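Local atomic coordinates of mnemiopsin 1 (Mnemiopsis leidyi, PDB entry 5VP3), a protein that is a calcium-regulated photoprotein of a ctenophore, probably emitting light when calcium binds to its EF-hands, and is sensitive to light. Residues S122-D133 against L177-R187; V143-M152 against E160-K168. All coordinates share one frame; numbering follows the deposited sequence.

Interactions 1 and 2 show how an EF-hand pair is built from crosswise helix contacts: S122-D133 and L177-R187 join the first helix of the pair to its last, while V143-M152 and E160-K168 join the two middle ones. Both are partly buried, but interaction 1 buries more surface and has its centre about 10 Å from the centre of the chain, as against about 16 Å for that of interaction 2, whose margin carries the exposed E146 and Y163. Interaction 1 holds an ordered water between its helices, whereas interaction 2 places a lysine-tyrosine bond at its outer edge. They meet directly: L177 N probably bonds to V143 O at 2.7 Å, linking the two metal loops, and F186 packs on M151.

Interaction 1 (S122-D133 against L177-R187); sequences SLIALLSNAYYD and LERPELVHLFR. With CD (cadmium ion), chain D; NI (nickel (II) ion), chain F.
Two first torsions, both placing the outer group opposite the backbone nitrogen, bring S128 OG (chi1 178°) against L182 and V183, and swing the Y132 ring (chi1 -165°) across the start of the partner helix. The helices are the entering helix of one EF-hand and the exiting helix of the next, a pairing that closes the four-helix EF-hand domain, and their short axes approach to 8.8 Å.

The Y132 hydroxyl lies 3.0 Å from L177 O and also within bonding range of G141 O; its single proton can serve only one carbonyl at a time, and either way the ring end sits between the two metal loops. L182 CD2 meets the ring edge at CD1. In one of two deposited conformers, R179 lays its CG over the centre of the Y132 ring, 3.4 Å from the centroid, and runs on, extended from CG to NE, until NH2 meets D133 OD1 in a long salt bridge that holds for this conformer.

Further along, S128 lies over one face of the F186 ring, toward the rim. The S128 CA-H points off-centre at the F186 ring, with CA 4.1 Å from the centroid, while Y131 CD1 meets F186 CE2 at 3.8 Å in an oblique aromatic pair and L127 CG packs against F186 CE2. I124 CG2 packs on R187 CG, and S122, the N-cap, receives A125 N while also bonding to E112.

At the other end, E178 and E181 bind cadmium with D170, T174 and K176. Between the helices sits one water, which accepts from S128 OG and donates to N129 OD1 and to R179 O, each at 2.8 Å.

Interaction 2 (V143-M152 against E160-K168); sequences VDVEELKTMM and EAAYTFFQK. With CD (cadmium ion), chain C.
K149 NZ is gripped from two sides: it donates to Y163 OH across the contact at 2.8 Å and forms a salt bridge of equal length to E146 OE2 in its own helix. The lysine chain bends at chi3 (85°) to reach over, its CD and CE lying against the hydroxyl end of the tyrosine. An alanine in place of K149 would probably leave E146 without its charged mate and free the Y163 ring to turn.

Here the exiting helix of one EF-hand meets the entering helix of the next. The methyl of A162 lets the backbones close in, K149 CA lying 5.4 Å from A162 CA, and it touches K149 CG and M152 CG. V145 CG1 stands over the centre of the F166 ring, 3.3 Å from its centroid in a CH-pi contact, while L148 CD2 comes in at the ring edge. Beyond them, M152 CE reaches F165 CD2 at 3.6 Å.

D144 and E147 form a capping box, and E147 chelates cadmium through both carboxylate oxygens, with D136, D140 and T142 completing the protein ligands. The mixture implies an apolar seam of methyls and rings, bordered at its outer margin by the lysine's bonds to a tyrosine and a glutamate, beside a helix start anchored to the metal.

Interaction 1 (S122-D133 against L177-R187)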
loop_
_atom_site.group_PDB
_atom_site.type_symbol
_atom_site.label_atom_id
_atom_site.label_comp_id
_atom_site.label_asym_id
_atom_site.label_seq_id
_atom_site.Cartn_x
_atom_site.Cartn_y
_atom_site.Cartn_z
ATOM N N SER A 122 0.721 -12.530 -2.276
ATOM C CA SER A 122 0.174 -11.342 -1.619
ATOM C C SER A 122 0.503 -10.098 -2.431
ATOM O O SER A 122 1.632 -9.921 -2.901
ATOM C CB SER A 122 0.756 -11.173 -0.220
ATOM O OG SER A 122 0.599 -9.827 0.264
ATOM N N LEU A 123 -0.467 -9.213 -2.587
ATOM C CA LEU A 123 -0.148 -8.017 -3.357
ATOM C C LEU A 123 0.553 -7.002 -2.487
ATOM O O LEU A 123 1.288 -6.157 -3.011
ATOM C CB LEU A 123 -1.393 -7.405 -3.996
ATOM C CG LEU A 123 -2.123 -8.343 -4.958
ATOM C CD1 LEU A 123 -3.362 -7.684 -5.546
ATOM C CD2 LEU A 123 -1.195 -8.756 -6.077
ATOM N N ILE A 124 0.390 -7.109 -1.172
ATOM C CA ILE A 124 1.162 -6.256 -0.273
ATOM C C ILE A 124 2.628 -6.621 -0.347
ATOM O O ILE A 124 3.489 -5.749 -0.308
ATOM C CB ILE A 124 0.675 -6.364 1.174
ATOM C CG1 ILE A 124 -0.752 -5.850 1.304
ATOM C CG2 ILE A 124 1.625 -5.555 2.090
ATOM C CD1 ILE A 124 -1.343 -6.028 2.715
ATOM N N ALA A 125 2.932 -7.923 -0.416
ATOM C CA ALA A 125 4.324 -8.357 -0.524
ATOM C C ALA A 125 4.918 -7.938 -1.848
ATOM O O ALA A 125 6.086 -7.553 -1.915
ATOM C CB ALA A 125 4.424 -9.875 -0.362
ATOM N N LEU A 126 4.135 -8.024 -2.919
ATOM C CA LEU A 126 4.581 -7.507 -4.211
ATOM C C LEU A 126 4.970 -6.026 -4.110
ATOM O O LEU A 126 6.003 -5.597 -4.641
ATOM C CB LEU A 126 3.465 -7.710 -5.262
ATOM C CG LEU A 126 3.563 -6.935 -6.588
ATOM C CD1 LEU A 126 4.652 -7.515 -7.477
ATOM C CD2 LEU A 126 2.294 -6.960 -7.347
ATOM N N LEU A 127 4.127 -5.213 -3.476
ATOM C CA LEU A 127 4.435 -3.787 -3.346
ATOM C C LEU A 127 5.688 -3.577 -2.501
ATOM O O LEU A 127 6.556 -2.767 -2.835
ATOM C CB LEU A 127 3.239 -3.083 -2.721
ATOM C CG LEU A 127 3.268 -1.584 -2.478
ATOM C CD1 LEU A 127 3.212 -0.894 -3.774
ATOM C CD2 LEU A 127 2.102 -1.134 -1.635
ATOM N N SER A 128 5.820 -4.328 -1.416
ATOM C CA SER A 128 6.962 -4.141 -0.527
ATOM C C SER A 128 8.260 -4.541 -1.206
ATOM O O SER A 128 9.264 -3.818 -1.115
ATOM C CB SER A 128 6.740 -4.950 0.753
ATOM O OG SER A 128 7.820 -4.837 1.633
ATOM N N ASN A 129 8.272 -5.684 -1.898
ATOM C CA ASN A 129 9.499 -6.146 -2.542
ATOM C C ASN A 129 9.904 -5.295 -3.745
ATOM O O ASN A 129 11.105 -5.223 -4.076
ATOM C CB ASN A 129 9.333 -7.615 -2.925
ATOM C CG ASN A 129 9.480 -8.530 -1.699
ATOM O OD1 ASN A 129 10.395 -8.355 -0.906
ATOM N ND2 ASN A 129 8.564 -9.460 -1.520
ATOM N N ALA A 130 8.954 -4.608 -4.384
ATOM C CA ALA A 130 9.352 -3.677 -5.432
ATOM C C ALA A 130 9.933 -2.400 -4.842
ATOM O O ALA A 130 10.915 -1.842 -5.361
ATOM C CB ALA A 130 8.161 -3.341 -6.324
ATOM N N TYR A 131 9.328 -1.897 -3.789
ATOM C CA TYR A 131 9.886 -0.708 -3.173
ATOM C C TYR A 131 11.246 -1.008 -2.577
ATOM O O TYR A 131 12.131 -0.147 -2.570
ATOM C CB TYR A 131 8.970 -0.210 -2.082
ATOM C CG TYR A 131 8.061 0.912 -2.464
ATOM C CD1 TYR A 131 6.799 0.662 -2.937
ATOM C CD2 TYR A 131 8.452 2.230 -2.305
ATOM C CE1 TYR A 131 5.934 1.702 -3.259
ATOM C CE2 TYR A 131 7.620 3.259 -2.636
ATOM C CZ TYR A 131 6.349 2.984 -3.129
ATOM O OH TYR A 131 5.459 3.987 -3.442
ATOM N N TYR A 132 11.406 -2.214 -2.042
ATOM C CA TYR A 132 12.634 -2.606 -1.363
ATOM C C TYR A 132 13.842 -2.197 -2.169
ATOM O O TYR A 132 14.734 -1.502 -1.682
ATOM C CB TYR A 132 12.644 -4.120 -1.156
ATOM C CG TYR A 132 13.657 -4.652 -0.185
ATOM C CD1 TYR A 132 13.357 -4.762 1.148
ATOM C CD2 TYR A 132 14.900 -5.128 -0.625
ATOM C CE1 TYR A 132 14.291 -5.293 2.071
ATOM C CE2 TYR A 132 15.827 -5.646 0.267
ATOM C CZ TYR A 132 15.513 -5.730 1.611
ATOM O OH TYR A 132 16.413 -6.259 2.480
ATOM N N ASP A 133 13.893 -2.659 -3.406
ATOM C CA ASP A 133 15.051 -2.406 -4.237
ATOM C C ASP A 133 15.206 -0.922 -4.520
ATOM O O ASP A 133 16.314 -0.429 -4.677
ATOM C CB ASP A 133 14.924 -3.200 -5.528
ATOM C CG ASP A 133 14.906 -4.687 -5.287
ATOM O OD1 ASP A 133 15.505 -5.133 -4.289
ATOM O OD2 ASP A 133 14.303 -5.397 -6.103
ATOM N N LEU A 177 16.388 -3.612 7.624
ATOM C CA LEU A 177 15.158 -4.336 7.291
ATOM C C LEU A 177 15.449 -5.264 6.125
ATOM O O LEU A 177 15.711 -4.802 5.015
ATOM C CB LEU A 177 14.031 -3.386 6.939
ATOM C CG LEU A 177 13.620 -2.423 8.010
ATOM C CD1 LEU A 177 12.495 -1.522 7.456
ATOM C CD2 LEU A 177 13.173 -3.150 9.245
ATOM N N GLU A 178 15.469 -6.566 6.395
ATOM C CA GLU A 178 15.484 -7.561 5.335
ATOM C C GLU A 178 14.072 -7.659 4.733
ATOM O O GLU A 178 13.110 -7.117 5.279
ATOM C CB GLU A 178 15.986 -8.891 5.904
ATOM C CG GLU A 178 17.464 -8.844 6.373
ATOM C CD GLU A 178 17.728 -8.152 7.708
ATOM O OE1 GLU A 178 16.834 -8.121 8.602
ATOM O OE2 GLU A 178 18.865 -7.620 7.853
ATOM N N ARG A 179 13.946 -8.379 3.614
ATOM C CA ARG A 179 12.710 -8.305 2.832
ATOM C C ARG A 179 11.464 -8.710 3.617
ATOM O O ARG A 179 10.421 -8.061 3.429
ATOM C CB ARG A 179 12.858 -9.128 1.539
ATOM C CG ARG A 179 13.795 -8.469 0.503
ATOM C CD ARG A 179 13.949 -9.241 -0.830
ATOM N NE ARG A 179 14.839 -8.520 -1.747
ATOM C CZ ARG A 179 16.173 -8.644 -1.772
ATOM N NH1 ARG A 179 16.790 -9.479 -0.948
ATOM N NH2 ARG A 179 16.904 -7.921 -2.620
ATOM N N PRO A 180 11.488 -9.725 4.491
ATOM C CA PRO A 180 10.287 -10.035 5.295
ATOM C C PRO A 180 9.958 -8.984 6.320
ATOM O O PRO A 180 8.801 -8.852 6.743
ATOM C CB PRO A 180 10.643 -11.371 5.966
ATOM C CG PRO A 180 11.788 -11.936 5.153
ATOM C CD PRO A 180 12.547 -10.734 4.665
ATOM N N GLU A 181 10.925 -8.209 6.738
ATOM C CA GLU A 181 10.617 -7.208 7.724
ATOM C C GLU A 181 10.023 -5.975 7.073
ATOM O O GLU A 181 9.268 -5.246 7.718
ATOM C CB GLU A 181 11.870 -6.858 8.513
ATOM C CG GLU A 181 12.464 -8.059 9.275
ATOM C CD GLU A 181 13.748 -7.727 9.996
ATOM O OE1 GLU A 181 14.424 -6.817 9.485
ATOM O OE2 GLU A 181 14.030 -8.311 11.096
ATOM N N LEU A 182 10.378 -5.698 5.825
ATOM C CA LEU A 182 9.723 -4.582 5.167
ATOM C C LEU A 182 8.298 -4.986 4.794
ATOM O O LEU A 182 7.374 -4.175 4.910
ATOM C CB LEU A 182 10.519 -4.125 3.947
ATOM C CG LEU A 182 10.003 -2.863 3.258
ATOM C CD1 LEU A 182 10.203 -1.612 4.049
ATOM C CD2 LEU A 182 10.588 -2.655 1.881
ATOM N N VAL A 183 8.091 -6.260 4.445
ATOM C CA VAL A 183 6.727 -6.745 4.270
ATOM C C VAL A 183 5.932 -6.480 5.534
ATOM O O VAL A 183 4.850 -5.870 5.504
ATOM C CB VAL A 183 6.720 -8.243 3.908
ATOM C CG1 VAL A 183 5.297 -8.811 3.935
ATOM C CG2 VAL A 183 7.307 -8.446 2.576
ATOM N N HIS A 184 6.457 -6.918 6.671
ATOM C CA HIS A 184 5.754 -6.685 7.923
ATOM C C HIS A 184 5.375 -5.213 8.039
ATOM O O HIS A 184 4.230 -4.868 8.367
ATOM C CB HIS A 184 6.622 -7.129 9.120
ATOM C CG HIS A 184 6.057 -6.745 10.463
ATOM N ND1 HIS A 184 5.410 -7.646 11.288
ATOM C CD2 HIS A 184 6.033 -5.556 11.119
ATOM C CE1 HIS A 184 5.019 -7.030 12.391
ATOM N NE2 HIS A 184 5.377 -5.757 12.312
ATOM N N LEU A 185 6.338 -4.327 7.777
ATOM C CA LEU A 185 6.113 -2.884 7.896
ATOM C C LEU A 185 5.046 -2.398 6.930
ATOM O O LEU A 185 4.185 -1.580 7.285
ATOM C CB LEU A 185 7.428 -2.178 7.618
ATOM C CG LEU A 185 7.542 -0.727 8.006
ATOM C CD1 LEU A 185 9.026 -0.417 8.185
ATOM C CD2 LEU A 185 6.932 0.196 6.940
ATOM N N PHE A 186 5.092 -2.888 5.692
ATOM C CA PHE A 186 4.138 -2.456 4.666
ATOM C C PHE A 186 2.740 -2.996 4.934
ATOM O O PHE A 186 1.747 -2.350 4.596
ATOM C CB PHE A 186 4.634 -2.903 3.278
ATOM C CG PHE A 186 5.427 -1.836 2.522
ATOM C CD1 PHE A 186 6.486 -1.166 3.103
ATOM C CD2 PHE A 186 5.132 -1.545 1.228
ATOM C CE1 PHE A 186 7.200 -0.204 2.389
ATOM C CE2 PHE A 186 5.837 -0.596 0.533
ATOM C CZ PHE A 186 6.874 0.073 1.128
ATOM N N ARG A 187 2.632 -4.155 5.527
ATOM C CA ARG A 187 1.349 -4.645 5.930
ATOM C C ARG A 187 0.693 -3.699 6.918
ATOM O O ARG A 187 -0.441 -3.425 6.805
ATOM C CB ARG A 187 1.401 -6.049 6.489
ATOM C CG ARG A 187 1.819 -7.102 5.521
ATOM C CD ARG A 187 1.608 -8.507 6.015
ATOM N NE ARG A 187 1.009 -9.228 4.962
ATOM C CZ ARG A 187 -0.223 -9.646 4.968
ATOM N NH1 ARG A 187 -0.963 -9.502 6.018
ATOM N NH2 ARG A 187 -0.658 -10.233 3.900
HETATM CD CD CD D . 16.556 -7.046 10.458
HETATM NI NI NI F . 5.468 -9.684 11.388
HETATM O O HOH W 1 10.061 -6.438 1.145
#

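Interaction 2 (V143-M152 against E160-K168)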
loop_
_atom_site.group_PDB
_atom_site.type_symbol
_atom_site.label_atom_id
_atom_site.label_comp_id
_atom_site.label_asym_id
_atom_site.label_seq_id
_atom_site.Cartn_x
_atom_site.Cartn_y
_atom_site.Cartn_z
ATOM N N VAL A 143 17.614 -2.675 3.557
ATOM C CA VAL A 143 17.133 -1.325 3.775
ATOM C C VAL A 143 17.551 -0.883 5.166
ATOM O O VAL A 143 17.161 -1.510 6.165
ATOM C CB VAL A 143 15.616 -1.259 3.575
ATOM C CG1 VAL A 143 15.085 0.130 3.866
ATOM C CG2 VAL A 143 15.283 -1.689 2.140
ATOM N N ASP A 144 18.352 0.191 5.240
ATOM C CA ASP A 144 18.788 0.703 6.544
ATOM C C ASP A 144 17.953 1.924 6.920
ATOM O O ASP A 144 17.054 2.323 6.175
ATOM C CB ASP A 144 20.305 0.968 6.536
ATOM C CG ASP A 144 20.714 2.216 5.761
ATOM O OD1 ASP A 144 19.847 2.915 5.193
ATOM O OD2 ASP A 144 21.938 2.491 5.766
ATOM N N VAL A 145 18.184 2.499 8.120
ATOM C CA VAL A 145 17.195 3.457 8.622
ATOM C C VAL A 145 17.174 4.699 7.759
ATOM O O VAL A 145 16.105 5.296 7.565
ATOM C CB VAL A 145 17.403 3.852 10.102
ATOM C CG1 VAL A 145 17.308 2.680 10.990
ATOM C CG2 VAL A 145 18.707 4.548 10.300
ATOM N N GLU A 146 18.338 5.137 7.269
ATOM C CA GLU A 146 18.365 6.301 6.370
ATOM C C GLU A 146 17.597 6.000 5.090
ATOM O O GLU A 146 16.802 6.820 4.616
ATOM C CB GLU A 146 19.807 6.711 6.043
ATOM C CG GLU A 146 20.560 7.460 7.150
ATOM C CD GLU A 146 19.851 8.717 7.656
ATOM O OE1 GLU A 146 19.053 9.317 6.911
ATOM O OE2 GLU A 146 20.086 9.105 8.818
ATOM N N GLU A 147 17.778 4.797 4.537
ATOM C CA GLU A 147 16.963 4.434 3.382
ATOM C C GLU A 147 15.478 4.498 3.703
ATOM O O GLU A 147 14.684 4.906 2.845
ATOM C CB GLU A 147 17.417 3.070 2.851
ATOM C CG GLU A 147 18.803 3.205 2.192
ATOM C CD GLU A 147 19.462 1.879 1.807
ATOM O OE1 GLU A 147 20.363 1.868 0.958
ATOM O OE2 GLU A 147 19.116 0.837 2.361
ATOM N N LEU A 148 15.070 4.170 4.936
ATOM C CA LEU A 148 13.634 4.215 5.229
ATOM C C LEU A 148 13.161 5.650 5.446
ATOM O O LEU A 148 12.039 6.000 5.061
ATOM C CB LEU A 148 13.283 3.369 6.453
ATOM C CG LEU A 148 11.789 3.314 6.774
ATOM C CD1 LEU A 148 11.020 2.509 5.677
ATOM C CD2 LEU A 148 11.542 2.743 8.164
ATOM N N LYS A 149 14.008 6.483 6.057
ATOM C CA LYS A 149 13.712 7.904 6.199
ATOM C C LYS A 149 13.455 8.549 4.836
ATOM O O LYS A 149 12.555 9.383 4.688
ATOM C CB LYS A 149 14.876 8.615 6.909
ATOM C CG LYS A 149 14.985 8.371 8.432
ATOM C CD LYS A 149 16.379 8.772 8.971
ATOM C CE LYS A 149 16.494 10.256 9.304
ATOM N NZ LYS A 149 17.877 10.601 9.734
ATOM N N THR A 150 14.273 8.228 3.845
ATOM C CA THR A 150 14.016 8.763 2.522
ATOM C C THR A 150 12.599 8.459 2.099
ATOM O O THR A 150 11.902 9.336 1.585
ATOM C CB THR A 150 15.026 8.201 1.552
ATOM O OG1 THR A 150 16.322 8.591 2.024
ATOM C CG2 THR A 150 14.788 8.739 0.159
ATOM N N MET A 151 12.131 7.236 2.367
ATOM C CA MET A 151 10.758 6.896 2.024
ATOM C C MET A 151 9.764 7.763 2.779
ATOM O O MET A 151 8.689 8.101 2.255
ATOM C CB MET A 151 10.472 5.425 2.318
ATOM C CG MET A 151 9.126 4.999 1.735
ATOM S SD MET A 151 8.532 3.341 2.157
ATOM C CE MET A 151 7.775 3.622 3.725
ATOM N N MET A 152 10.057 8.060 4.042
ATOM C CA MET A 152 9.178 8.932 4.806
ATOM C C MET A 152 9.121 10.319 4.174
ATOM O O MET A 152 8.048 10.909 4.027
ATOM C CB MET A 152 9.670 9.033 6.246
ATOM C CG MET A 152 9.745 7.698 6.982
ATOM S SD MET A 152 8.110 6.967 6.924
ATOM C CE MET A 152 8.361 5.312 7.552
ATOM N N GLU A 160 11.282 11.304 11.537
ATOM C CA GLU A 160 11.381 10.634 12.829
ATOM C C GLU A 160 10.399 9.473 12.992
ATOM O O GLU A 160 10.604 8.627 13.870
ATOM C CB GLU A 160 11.174 11.653 13.968
ATOM C CG GLU A 160 9.878 12.491 13.899
ATOM C CD GLU A 160 9.891 13.706 14.840
ATOM O OE1 GLU A 160 10.431 13.599 15.968
ATOM O OE2 GLU A 160 9.364 14.773 14.441
ATOM N N ALA A 161 9.328 9.404 12.198
ATOM C CA ALA A 161 8.511 8.197 12.232
ATOM C C ALA A 161 9.332 6.969 11.833
ATOM O O ALA A 161 9.045 5.855 12.285
ATOM C CB ALA A 161 7.299 8.343 11.316
ATOM N N ALA A 162 10.370 7.155 11.012
ATOM C CA ALA A 162 11.147 6.019 10.530
ATOM C C ALA A 162 11.759 5.238 11.687
ATOM O O ALA A 162 11.687 4.003 11.723
ATOM C CB ALA A 162 12.234 6.494 9.563
ATOM N N TYR A 163 12.377 5.943 12.643
ATOM C CA TYR A 163 13.049 5.264 13.750
ATOM C C TYR A 163 12.092 4.340 14.489
ATOM O O TYR A 163 12.453 3.210 14.836
ATOM C CB TYR A 163 13.680 6.291 14.700
ATOM C CG TYR A 163 14.812 7.072 14.049
ATOM C CD1 TYR A 163 16.094 6.514 13.907
ATOM C CD2 TYR A 163 14.598 8.360 13.560
ATOM C CE1 TYR A 163 17.129 7.233 13.298
ATOM C CE2 TYR A 163 15.617 9.085 12.957
ATOM C CZ TYR A 163 16.875 8.523 12.823
ATOM O OH TYR A 163 17.868 9.266 12.212
ATOM N N THR A 164 10.852 4.780 14.681
ATOM C CA THR A 164 9.847 3.968 15.369
ATOM C C THR A 164 9.533 2.697 14.591
ATOM O O THR A 164 9.605 1.585 15.131
ATOM C CB THR A 164 8.563 4.787 15.560
ATOM O OG1 THR A 164 8.887 6.093 16.060
ATOM C CG2 THR A 164 7.593 4.088 16.511
ATOM N N PHE A 165 9.121 2.854 13.329
ATOM C CA PHE A 165 8.757 1.709 12.501
ATOM C C PHE A 165 9.914 0.738 12.387
ATOM O O PHE A 165 9.737 -0.478 12.484
ATOM C CB PHE A 165 8.378 2.160 11.100
ATOM C CG PHE A 165 7.068 2.856 11.008
ATOM C CD1 PHE A 165 5.874 2.143 11.108
ATOM C CD2 PHE A 165 7.020 4.220 10.760
ATOM C CE1 PHE A 165 4.651 2.785 10.994
ATOM C CE2 PHE A 165 5.805 4.870 10.644
ATOM C CZ PHE A 165 4.612 4.145 10.760
ATOM N N PHE A 166 11.108 1.272 12.165
ATOM C CA PHE A 166 12.278 0.442 11.964
ATOM C C PHE A 166 12.526 -0.420 13.186
ATOM O O PHE A 166 12.596 -1.646 13.097
ATOM C CB PHE A 166 13.476 1.328 11.675
ATOM C CG PHE A 166 14.584 0.629 10.984
ATOM C CD1 PHE A 166 15.408 -0.230 11.672
ATOM C CD2 PHE A 166 14.794 0.821 9.641
ATOM C CE1 PHE A 166 16.449 -0.883 11.034
ATOM C CE2 PHE A 166 15.825 0.178 8.996
ATOM C CZ PHE A 166 16.658 -0.687 9.702
ATOM N N GLN A 167 12.659 0.215 14.352
ATOM C CA GLN A 167 12.787 -0.540 15.594
ATOM C C GLN A 167 11.745 -1.649 15.679
ATOM O O GLN A 167 12.045 -2.758 16.128
ATOM C CB GLN A 167 12.652 0.397 16.793
ATOM C CG GLN A 167 12.865 -0.277 18.145
ATOM C CD GLN A 167 14.198 0.100 18.786
ATOM O OE1 GLN A 167 14.633 1.255 18.690
ATOM N NE2 GLN A 167 14.854 -0.872 19.444
ATOM N N LYS A 168 10.513 -1.377 15.265
ATOM C CA LYS A 168 9.495 -2.384 15.490
ATOM C C LYS A 168 9.591 -3.513 14.492
ATOM O O LYS A 168 9.199 -4.643 14.807
ATOM C CB LYS A 168 8.105 -1.755 15.470
ATOM C CG LYS A 168 7.584 -1.508 16.883
ATOM C CD LYS A 168 6.202 -0.871 16.927
ATOM C CE LYS A 168 6.266 0.652 16.772
ATOM N NZ LYS A 168 5.101 1.329 17.431
HETATM CD CD CD C . 20.705 -0.477 1.561
HETATM O O HOH W 2 22.008 -0.109 3.899
#